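Local coordinates for putative secreted glycosylhydrolase (Parabacteroides distasonis ATCC 8503, PDB 3IMM), which is a putative secreted glycoside hydrolase of the 3-keto-disaccharide hydrolase family that probably acts on sugar linkages and binds a sodium ion in the crystal, at residues F55-T61 with D188-W192; I40-Y46 with T176-L182; W122-R126 with V136-G140. All blocks are in the same frame, centred on the assembly; numbering follows the deposited sequence.

Contact 1: F55-T61 with D188-W192; sequences FKTDVGT and DSLIW
Lys-56 and Trp-192 pair through both backbone polar groups: Lys-56 N donates to Trp-192 O at 3.0 Å, and Trp-192 N returns the bond to Lys-56 O. Their side chains leave the sheet on the same face. With CG anti to the backbone N (chi1 177°) and a bend at chi3, the lysine chain folds over the indole, and its CE comes within 3.5 Å of Trp-192 CE3. The ammonium continues over the six-membered ring, a cation-pi contact with Lys-56 NZ 4.5 Å from the centroid and 16° off the normal, while Leu-190 CB lies against the opposite face.

These residues join strands 49-57 and 191-200, antiparallel neighbours in one sheet of what the family's concanavalin-like clan implies is a beta-sandwich. Beyond them, side chains take over the bonding. A type II turn from Asp-58 to Thr-61, closed by Thr-61 N to Asp-58 O, brings the threonine hydroxyl back to the start of the turn. Thr-61 OG1 accepts from Asp-58 N at 2.9 Å and gives its own proton to Leu-190 O at 2.7 Å; Asp-58 N also makes a weak, bent bond to that carbonyl.

The neighbouring amide is satisfied by a carboxylate: Leu-190 N points almost straight at Asp-58 OD2 (2.8 Å, 177° at the hydrogen), which accepts on its anti lone pair, the one away from OD1. Within the turn, Val-59 O receives the Ser-189 hydroxyl in its carbonyl plane, OG to O 2.7 Å. Gly-60, whose positive phi suits a glycine, sends its N to Asp-86 OD2. Thr-61 CG2 meets Ile-191 CD1, their side chains crossing at about a right angle.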
loop_
_atom_site.group_PDB
_atom_site.type_symbol
_atom_site.label_atom_id
_atom_site.label_comp_id
_atom_site.label_asym_id
_atom_site.label_seq_id
_atom_site.Cartn_x
_atom_site.Cartn_y
_atom_site.Cartn_z
ATOM N N PHE A 55 4.092 -3.362 -9.748
ATOM C CA PHE A 55 5.070 -3.913 -8.844
ATOM C C PHE A 55 5.425 -5.347 -9.219
ATOM O O PHE A 55 4.615 -6.062 -9.848
ATOM C CB PHE A 55 4.582 -3.822 -7.406
ATOM C CG PHE A 55 3.426 -4.696 -7.098
ATOM C CD1 PHE A 55 3.632 -6.006 -6.619
ATOM C CD2 PHE A 55 2.123 -4.229 -7.238
ATOM C CE1 PHE A 55 2.553 -6.820 -6.302
ATOM C CE2 PHE A 55 1.032 -5.054 -6.945
ATOM C CZ PHE A 55 1.242 -6.343 -6.487
ATOM N N LYS A 56 6.647 -5.750 -8.852
ATOM C CA LYS A 56 7.141 -7.134 -9.029
ATOM C C LYS A 56 7.604 -7.662 -7.679
ATOM O O LYS A 56 8.310 -6.992 -6.942
ATOM C CB LYS A 56 8.309 -7.133 -10.022
ATOM C CG LYS A 56 9.013 -8.468 -10.301
ATOM C CD LYS A 56 10.061 -8.320 -11.454
ATOM C CE LYS A 56 11.283 -7.564 -10.997
ATOM N NZ LYS A 56 12.367 -7.563 -11.987
ATOM N N THR A 57 7.221 -8.878 -7.360
ATOM C CA THR A 57 7.623 -9.472 -6.102
ATOM C C THR A 57 8.823 -10.379 -6.244
ATOM O O THR A 57 9.205 -10.788 -7.343
ATOM C CB THR A 57 6.469 -10.290 -5.468
ATOM O OG1 THR A 57 6.240 -11.454 -6.255
ATOM C CG2 THR A 57 5.196 -9.448 -5.382
ATOM N N ASP A 58 9.417 -10.619 -5.085
ATOM C CA ASP A 58 10.347 -11.682 -4.803
ATOM C C ASP A 58 9.595 -12.757 -3.985
ATOM O O ASP A 58 8.484 -12.516 -3.458
ATOM C CB ASP A 58 11.406 -11.092 -3.880
ATOM C CG ASP A 58 12.796 -11.521 -4.190
ATOM O OD1 ASP A 58 12.990 -12.375 -5.080
ATOM O OD2 ASP A 58 13.715 -10.936 -3.559
ATOM N N VAL A 59 10.222 -13.914 -3.801
ATOM C CA VAL A 59 9.653 -14.947 -2.975
ATOM C C VAL A 59 9.542 -14.345 -1.577
ATOM O O VAL A 59 10.513 -13.828 -1.059
ATOM C CB VAL A 59 10.489 -16.279 -2.983
ATOM C CG1 VAL A 59 9.988 -17.236 -1.919
ATOM C CG2 VAL A 59 10.413 -16.950 -4.363
ATOM N N GLY A 60 8.329 -14.324 -1.041
ATOM C CA GLY A 60 8.075 -13.918 0.341
ATOM C C GLY A 60 7.976 -12.428 0.579
ATOM O O GLY A 60 7.955 -11.998 1.730
ATOM N N THR A 61 7.924 -11.639 -0.502
ATOM C CA THR A 61 7.684 -10.197 -0.390
ATOM C C THR A 61 6.511 -9.823 0.534
ATOM O O THR A 61 5.432 -10.385 0.437
ATOM C CB THR A 61 7.446 -9.600 -1.786
ATOM O OG1 THR A 61 8.676 -9.627 -2.490
ATOM C CG2 THR A 61 6.948 -8.161 -1.718
ATOM N N ASP A 188 15.241 -9.978 3.371
ATOM C CA ASP A 188 15.874 -10.470 2.156
ATOM C C ASP A 188 15.003 -10.445 0.910
ATOM O O ASP A 188 15.531 -10.571 -0.165
ATOM C CB ASP A 188 16.371 -11.907 2.364
ATOM C CG ASP A 188 17.669 -11.976 3.160
ATOM O OD1 ASP A 188 18.409 -10.966 3.270
ATOM O OD2 ASP A 188 17.927 -13.076 3.657
ATOM N N SER A 189 13.675 -10.337 1.061
ATOM C CA SER A 189 12.770 -10.292 -0.095
ATOM C C SER A 189 12.722 -8.869 -0.640
ATOM O O SER A 189 12.460 -7.908 0.103
ATOM C CB SER A 189 11.373 -10.753 0.294
ATOM O OG SER A 189 11.413 -12.087 0.764
ATOM N N LEU A 190 13.014 -8.725 -1.927
ATOM C CA LEU A 190 12.960 -7.419 -2.548
ATOM C C LEU A 190 11.561 -7.169 -3.101
ATOM O O LEU A 190 10.708 -8.058 -3.155
ATOM C CB LEU A 190 14.001 -7.302 -3.647
ATOM C CG LEU A 190 15.441 -7.755 -3.337
ATOM C CD1 LEU A 190 16.359 -7.370 -4.535
ATOM C CD2 LEU A 190 15.967 -7.145 -2.055
ATOM N N ILE A 191 11.336 -5.916 -3.458
ATOM C CA ILE A 191 10.154 -5.480 -4.167
ATOM C C ILE A 191 10.601 -4.366 -5.124
ATOM O O ILE A 191 11.519 -3.615 -4.816
ATOM C CB ILE A 191 9.015 -5.043 -3.179
ATOM C CG1 ILE A 191 7.730 -4.791 -3.992
ATOM C CG2 ILE A 191 9.433 -3.837 -2.393
ATOM C CD1 ILE A 191 6.392 -4.688 -3.207
ATOM N N TRP A 192 10.020 -4.332 -6.325
ATOM C CA TRP A 192 10.312 -3.341 -7.338
ATOM C C TRP A 192 9.044 -2.634 -7.757
ATOM O O TRP A 192 8.008 -3.283 -7.959
ATOM C CB TRP A 192 10.910 -4.028 -8.571
ATOM C CG TRP A 192 12.238 -4.718 -8.328
ATOM C CD1 TRP A 192 13.460 -4.174 -8.497
ATOM C CD2 TRP A 192 12.463 -6.069 -7.898
ATOM N NE1 TRP A 192 14.448 -5.092 -8.221
ATOM C CE2 TRP A 192 13.858 -6.266 -7.849
ATOM C CE3 TRP A 192 11.623 -7.131 -7.548
ATOM C CZ2 TRP A 192 14.438 -7.477 -7.457
ATOM C CZ3 TRP A 192 12.196 -8.333 -7.176
ATOM C CH2 TRP A 192 13.596 -8.493 -7.129
#

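Contact 2: I40-Y46 with T176-L182; sequences IWTKDEY and TKGFIGL
Thr-42 and Ile-180 meet through two bonds that differ in kind. Thr-42 N donates to Ile-180 O at 2.8 Å, a backbone bond, but Ile-180 N is received by the threonine side chain, OG1, at 3.0 Å and 171° at the hydrogen. The hydroxyl passes its own proton to Asp-44 O, so one oxygen links Ile-180 to the backbone at Asp-44. A chi1 of 56°, placing OG1 between the backbone N and the carbonyl carbon, turns it to this double task, and CG2 rests near Ile-180 CB. A valine here would probably leave Ile-180 N and Asp-44 O without their shared partner and free the 43-45 segment to shift.

Strands 40-42 and 179-182 are antiparallel neighbours in the five-stranded sheet, the second layer of a probable concanavalin-type sandwich. On its inner side, Ile-40 CG2 packs 3.7 Å from Leu-182 CB, and Ile-180 CD1 reaches Tyr-46 CD2; Ile-180 and Leu-182 also touch residues of strand 191-200 across the layers. On the other face Trp-41 lies by Gly-181, CE3 to CA 3.5 Å, where a beta carbon would clash with the indole; the ring also meets Trp-75 edge-to-face.

Toward Glu-45 and Lys-177 the contact opens to solvent. The register shifts by two beyond Trp-41, and Tyr-46 and Gly-178 form a lone bridge whose donors lie well off the carbonyl planes, Tyr-46 N being 40° above that of Gly-178 O. Exposed Glu-45 sets CG over the centre of the Phe-179 ring, 3.8 Å from the centroid. Its carboxylate does not close a salt bridge with Lys-177: Glu-45 OE1 and Lys-177 NZ stay 5.0 Å apart.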
loop_
_atom_site.group_PDB
_atom_site.type_symbol
_atom_site.label_atom_id
_atom_site.label_comp_id
_atom_site.label_asym_id
_atom_site.label_seq_id
_atom_site.Cartn_x
_atom_site.Cartn_y
_atom_site.Cartn_z
ATOM N N ILE A 40 9.457 6.090 1.509
ATOM C CA ILE A 40 9.534 7.228 0.568
ATOM C C ILE A 40 8.147 7.873 0.540
ATOM O O ILE A 40 7.131 7.159 0.504
ATOM C CB ILE A 40 9.986 6.787 -0.881
ATOM C CG1 ILE A 40 10.031 7.982 -1.848
ATOM C CG2 ILE A 40 9.106 5.616 -1.469
ATOM C CD1 ILE A 40 10.920 7.788 -3.013
ATOM N N TRP A 41 8.090 9.208 0.594
ATOM C CA TRP A 41 6.819 9.890 0.710
ATOM C C TRP A 41 6.678 10.923 -0.349
ATOM O O TRP A 41 7.672 11.475 -0.832
ATOM C CB TRP A 41 6.651 10.575 2.075
ATOM C CG TRP A 41 6.792 9.635 3.243
ATOM C CD1 TRP A 41 7.892 9.463 4.012
ATOM C CD2 TRP A 41 5.798 8.738 3.747
ATOM N NE1 TRP A 41 7.655 8.497 4.964
ATOM C CE2 TRP A 41 6.376 8.039 4.822
ATOM C CE3 TRP A 41 4.464 8.489 3.418
ATOM C CZ2 TRP A 41 5.672 7.088 5.562
ATOM C CZ3 TRP A 41 3.772 7.550 4.129
ATOM C CH2 TRP A 41 4.384 6.845 5.191
ATOM N N THR A 42 5.422 11.212 -0.681
ATOM C CA THR A 42 5.117 12.390 -1.442
ATOM C C THR A 42 5.437 13.615 -0.583
ATOM O O THR A 42 5.393 13.553 0.648
ATOM C CB THR A 42 3.639 12.403 -1.905
ATOM O OG1 THR A 42 2.789 12.272 -0.773
ATOM C CG2 THR A 42 3.357 11.267 -2.887
ATOM N N LYS A 43 5.788 14.725 -1.236
ATOM C CA LYS A 43 6.014 15.972 -0.535
ATOM C C LYS A 43 4.677 16.672 -0.246
ATOM O O LYS A 43 4.592 17.532 0.646
ATOM C CB LYS A 43 6.902 16.906 -1.370
ATOM C CG LYS A 43 8.369 16.531 -1.434
ATOM C CD LYS A 43 9.125 17.645 -2.202
ATOM C CE LYS A 43 10.610 17.438 -2.154
ATOM N NZ LYS A 43 11.218 18.329 -3.114
ATOM N N ASP A 44 3.646 16.281 -0.997
ATOM C CA ASP A 44 2.307 16.875 -0.930
ATOM C C ASP A 44 1.242 15.867 -0.455
ATOM O O ASP A 44 1.432 14.665 -0.546
ATOM C CB ASP A 44 1.897 17.385 -2.323
ATOM C CG ASP A 44 2.846 18.415 -2.879
ATOM O OD1 ASP A 44 3.384 19.231 -2.097
ATOM O OD2 ASP A 44 3.038 18.409 -4.116
ATOM N N GLU A 45 0.122 16.383 0.040
ATOM C CA GLU A 45 -0.997 15.557 0.492
ATOM C C GLU A 45 -2.016 15.404 -0.617
ATOM O O GLU A 45 -2.160 16.277 -1.477
ATOM C CB GLU A 45 -1.657 16.150 1.731
ATOM C CG GLU A 45 -0.693 16.276 2.922
ATOM C CD GLU A 45 -1.366 16.731 4.191
ATOM O OE1 GLU A 45 -2.345 16.107 4.603
ATOM O OE2 GLU A 45 -0.911 17.712 4.791
ATOM N N TYR A 46 -2.673 14.253 -0.609
ATOM C CA TYR A 46 -3.655 13.881 -1.605
ATOM C C TYR A 46 -4.930 13.340 -0.957
ATOM O O TYR A 46 -4.884 12.639 0.050
ATOM C CB TYR A 46 -3.091 12.790 -2.485
ATOM C CG TYR A 46 -2.007 13.264 -3.373
ATOM C CD1 TYR A 46 -2.304 13.805 -4.621
ATOM C CD2 TYR A 46 -0.674 13.204 -2.976
ATOM C CE1 TYR A 46 -1.326 14.256 -5.451
ATOM C CE2 TYR A 46 0.329 13.644 -3.825
ATOM C CZ TYR A 46 0.002 14.173 -5.060
ATOM O OH TYR A 46 1.006 14.649 -5.907
ATOM N N THR A 176 -9.099 11.355 5.662
ATOM C CA THR A 176 -9.069 10.762 4.344
ATOM C C THR A 176 -8.286 11.669 3.370
ATOM O O THR A 176 -8.633 11.856 2.197
ATOM C CB THR A 176 -10.494 10.430 3.908
ATOM O OG1 THR A 176 -11.277 11.636 3.787
ATOM C CG2 THR A 176 -11.123 9.488 4.936
ATOM N N LYS A 177 -7.229 12.239 3.919
ATOM C CA LYS A 177 -6.282 13.076 3.208
ATOM C C LYS A 177 -4.926 12.917 3.904
ATOM O O LYS A 177 -4.851 12.936 5.137
ATOM C CB LYS A 177 -6.724 14.555 3.265
ATOM C CG LYS A 177 -5.631 15.527 2.764
ATOM C CD LYS A 177 -6.109 16.967 2.539
ATOM C CE LYS A 177 -4.918 17.841 2.181
ATOM N NZ LYS A 177 -5.233 19.309 2.092
ATOM N N GLY A 178 -3.862 12.811 3.121
ATOM C CA GLY A 178 -2.502 12.849 3.661
ATOM C C GLY A 178 -1.473 12.424 2.637
ATOM O O GLY A 178 -1.756 12.323 1.438
ATOM N N PHE A 179 -0.276 12.138 3.121
ATOM C CA PHE A 179 0.827 11.797 2.242
ATOM C C PHE A 179 0.645 10.354 1.754
ATOM O O PHE A 179 -0.046 9.568 2.403
ATOM C CB PHE A 179 2.163 11.970 2.954
ATOM C CG PHE A 179 2.370 13.345 3.503
ATOM C CD1 PHE A 179 2.868 14.345 2.707
ATOM C CD2 PHE A 179 2.044 13.646 4.813
ATOM C CE1 PHE A 179 3.055 15.599 3.208
ATOM C CE2 PHE A 179 2.244 14.924 5.330
ATOM C CZ PHE A 179 2.741 15.890 4.518
ATOM N N ILE A 180 1.261 10.071 0.599
ATOM C CA ILE A 180 1.357 8.757 0.037
ATOM C C ILE A 180 2.811 8.285 0.152
ATOM O O ILE A 180 3.757 9.056 -0.047
ATOM C CB ILE A 180 0.828 8.728 -1.438
ATOM C CG1 ILE A 180 -0.640 9.144 -1.481
ATOM C CG2 ILE A 180 0.980 7.360 -2.028
ATOM C CD1 ILE A 180 -1.253 9.330 -2.887
ATOM N N GLY A 181 2.994 7.037 0.547
ATOM C CA GLY A 181 4.322 6.463 0.598
ATOM C C GLY A 181 4.406 4.991 0.237
ATOM O O GLY A 181 3.410 4.298 0.142
ATOM N N LEU A 182 5.636 4.556 0.002
ATOM C CA LEU A 182 5.986 3.155 -0.161
ATOM C C LEU A 182 6.961 2.789 0.940
ATOM O O LEU A 182 7.763 3.610 1.393
ATOM C CB LEU A 182 6.631 2.905 -1.519
ATOM C CG LEU A 182 5.821 3.280 -2.750
ATOM C CD1 LEU A 182 6.685 3.191 -4.014
ATOM C CD2 LEU A 182 4.554 2.371 -2.827
#

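Contact 3: W122-R126 with V136-G140; sequences WNHMR and VILNG
Asn-123 and Asn-139 set their side-chain amides nearly coplanar, with 28° between the planes, near the open end of the beta hairpin formed by strands 122-130 and 133-138. Asn-139 ND2 meets a lone pair of Asn-123 OD1 at 3.0 Å, and that oxygen lies only 4° out of the Asn-139 amide plane. The other end of the same amide is used too: Asn-139 OD1 accepts from His-124 N at 2.9 Å. Since Asn-139 N bonds to His-124 O, this one residue meets both polar atoms of the histidine backbone, its side-chain carbonyl standing in for a main-chain one. Asn-139 ND2 has a second acceptor in Val-115 O, and Asn-123 OD1 a second donor in Lys-117 N.

The sheet's two faces carry different pairs. On the buried face the selenomethionine Met-125 runs obliquely across Val-136 and Leu-138; the bend at chi3 (-78°) carries its methyl against both, CE lying 3.8 Å from Val-136 CG1 and 4.0 Å from Leu-138 CD1. Ile-82 of strand 80-85 meets both Met-125 and Val-136. On the other face Arg-126 and Ile-137 run side by side in the same direction, Ile-137 CD1 against the arginine's CG and CD, while the guanidinium continues to a salt bridge with Asp-52.

Reciprocal backbone bonds join Arg-126 and Ile-137. A water sits beside the strand end, bonded to His-124 ND1 and weakly to Ile-137 O, and it accepts from Gly-140 N at 3.0 Å.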
loop_
_atom_site.group_PDB
_atom_site.type_symbol
_atom_site.label_atom_id
_atom_site.label_comp_id
_atom_site.label_asym_id
_atom_site.label_seq_id
_atom_site.Cartn_x
_atom_site.Cartn_y
_atom_site.Cartn_z
ATOM N N TRP A 122 5.523 -9.099 -13.515
ATOM C CA TRP A 122 5.040 -7.757 -13.205
ATOM C C TRP A 122 3.557 -7.758 -12.926
ATOM O O TRP A 122 2.779 -8.436 -13.595
ATOM C CB TRP A 122 5.418 -6.716 -14.279
ATOM C CG TRP A 122 6.823 -6.244 -14.100
ATOM C CD1 TRP A 122 7.922 -6.766 -14.690
ATOM C CD2 TRP A 122 7.299 -5.223 -13.209
ATOM N NE1 TRP A 122 9.043 -6.136 -14.252
ATOM C CE2 TRP A 122 8.695 -5.167 -13.355
ATOM C CE3 TRP A 122 6.686 -4.339 -12.327
ATOM C CZ2 TRP A 122 9.491 -4.267 -12.638
ATOM C CZ3 TRP A 122 7.476 -3.467 -11.583
ATOM C CH2 TRP A 122 8.860 -3.426 -11.752
ATOM N N ASN A 123 3.195 -7.011 -11.896
ATOM C CA ASN A 123 1.802 -6.794 -11.511
ATOM C C ASN A 123 1.385 -5.350 -11.720
ATOM O O ASN A 123 2.222 -4.444 -11.828
ATOM C CB ASN A 123 1.581 -7.107 -10.026
ATOM C CG ASN A 123 1.946 -8.507 -9.676
ATOM O OD1 ASN A 123 1.116 -9.414 -9.718
ATOM N ND2 ASN A 123 3.209 -8.710 -9.366
ATOM N N HIS A 124 0.072 -5.142 -11.760
ATOM C CA HIS A 124 -0.471 -3.791 -11.804
ATOM C C HIS A 124 -1.554 -3.661 -10.737
ATOM O O HIS A 124 -2.324 -4.594 -10.505
ATOM C CB HIS A 124 -1.010 -3.431 -13.203
ATOM C CG HIS A 124 -1.577 -2.063 -13.258
ATOM N ND1 HIS A 124 -2.925 -1.816 -13.109
ATOM C CD2 HIS A 124 -0.976 -0.857 -13.321
ATOM C CE1 HIS A 124 -3.128 -0.513 -13.144
ATOM N NE2 HIS A 124 -1.967 0.091 -13.282
HETATM N N MSE A 125 -1.557 -2.519 -10.052
HETATM C CA MSE A 125 -2.525 -2.235 -9.010
HETATM C C MSE A 125 -2.998 -0.792 -9.166
HETATM O O MSE A 125 -2.204 0.113 -9.388
HETATM C CB MSE A 125 -1.918 -2.451 -7.621
HETATM C CG MSE A 125 -2.789 -1.975 -6.483
HETATM SE SE MSE A 125 -1.919 -2.282 -4.748
HETATM C CE MSE A 125 -2.308 -4.115 -4.697
ATOM N N ARG A 126 -4.303 -0.625 -9.075
ATOM C CA ARG A 126 -4.966 0.683 -8.999
ATOM C C ARG A 126 -5.699 0.813 -7.645
ATOM O O ARG A 126 -6.442 -0.093 -7.228
ATOM C CB ARG A 126 -5.952 0.848 -10.150
ATOM C CG ARG A 126 -6.782 2.133 -10.050
ATOM C CD ARG A 126 -7.491 2.406 -11.321
ATOM N NE ARG A 126 -6.551 2.691 -12.411
ATOM C CZ ARG A 126 -6.891 2.802 -13.699
ATOM N NH1 ARG A 126 -8.152 2.733 -14.091
ATOM N NH2 ARG A 126 -5.953 3.006 -14.598
ATOM N N VAL A 136 -9.370 -1.520 -4.228
ATOM C CA VAL A 136 -8.121 -2.014 -4.776
ATOM C C VAL A 136 -8.437 -2.912 -5.969
ATOM O O VAL A 136 -9.183 -3.890 -5.873
ATOM C CB VAL A 136 -7.268 -2.738 -3.741
ATOM C CG1 VAL A 136 -5.969 -3.181 -4.341
ATOM C CG2 VAL A 136 -7.033 -1.853 -2.512
ATOM N N ILE A 137 -7.809 -2.590 -7.093
ATOM C CA ILE A 137 -7.938 -3.363 -8.274
ATOM C C ILE A 137 -6.553 -3.916 -8.542
ATOM O O ILE A 137 -5.624 -3.145 -8.726
ATOM C CB ILE A 137 -8.431 -2.489 -9.440
ATOM C CG1 ILE A 137 -9.751 -1.788 -9.054
ATOM C CG2 ILE A 137 -8.593 -3.368 -10.708
ATOM C CD1 ILE A 137 -9.900 -0.434 -9.556
ATOM N N LEU A 138 -6.417 -5.238 -8.573
ATOM C CA LEU A 138 -5.102 -5.902 -8.731
ATOM C C LEU A 138 -5.160 -6.778 -9.996
ATOM O O LEU A 138 -6.040 -7.600 -10.120
ATOM C CB LEU A 138 -4.802 -6.734 -7.485
ATOM C CG LEU A 138 -3.532 -7.584 -7.455
ATOM C CD1 LEU A 138 -2.309 -6.698 -7.698
ATOM C CD2 LEU A 138 -3.408 -8.337 -6.141
ATOM N N ASN A 139 -4.261 -6.545 -10.954
ATOM C CA ASN A 139 -4.250 -7.290 -12.194
ATOM C C ASN A 139 -5.633 -7.352 -12.874
ATOM O O ASN A 139 -6.047 -8.375 -13.408
ATOM C CB ASN A 139 -3.620 -8.680 -11.955
ATOM C CG ASN A 139 -2.184 -8.563 -11.517
ATOM O OD1 ASN A 139 -1.482 -7.619 -11.942
ATOM N ND2 ASN A 139 -1.750 -9.425 -10.606
ATOM N N GLY A 140 -6.332 -6.224 -12.828
ATOM C CA GLY A 140 -7.623 -6.086 -13.434
ATOM C C GLY A 140 -8.773 -6.680 -12.646
ATOM O O GLY A 140 -9.870 -6.694 -13.131
HETATM O O HOH W 1 -5.333 -3.521 -11.900
#

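Contacts 1 and 3 belong to the same sheet and touch, though their centres are about 15 Å apart: strands 49-57 and 122-130 are neighbours, Phe-55 O probably accepts from Asn-123 N at 2.7 Å, and the Trp-122 ring packs on Lys-56. Contact 2 lies in the five-stranded sheet, its centre about 22 Å from that of contact 1 and about 20 Å from that of contact 3. Along the chain, 122-126 with 136-140 is nested inside both longer closures, whose segments alternate. The sodium ion, bound by Asn-62, Ser-63, Glu-81 and Gln-83, lies about 8 Å from the side chain of Thr-61 and about 10 Å from those of Leu-182 and Met-125.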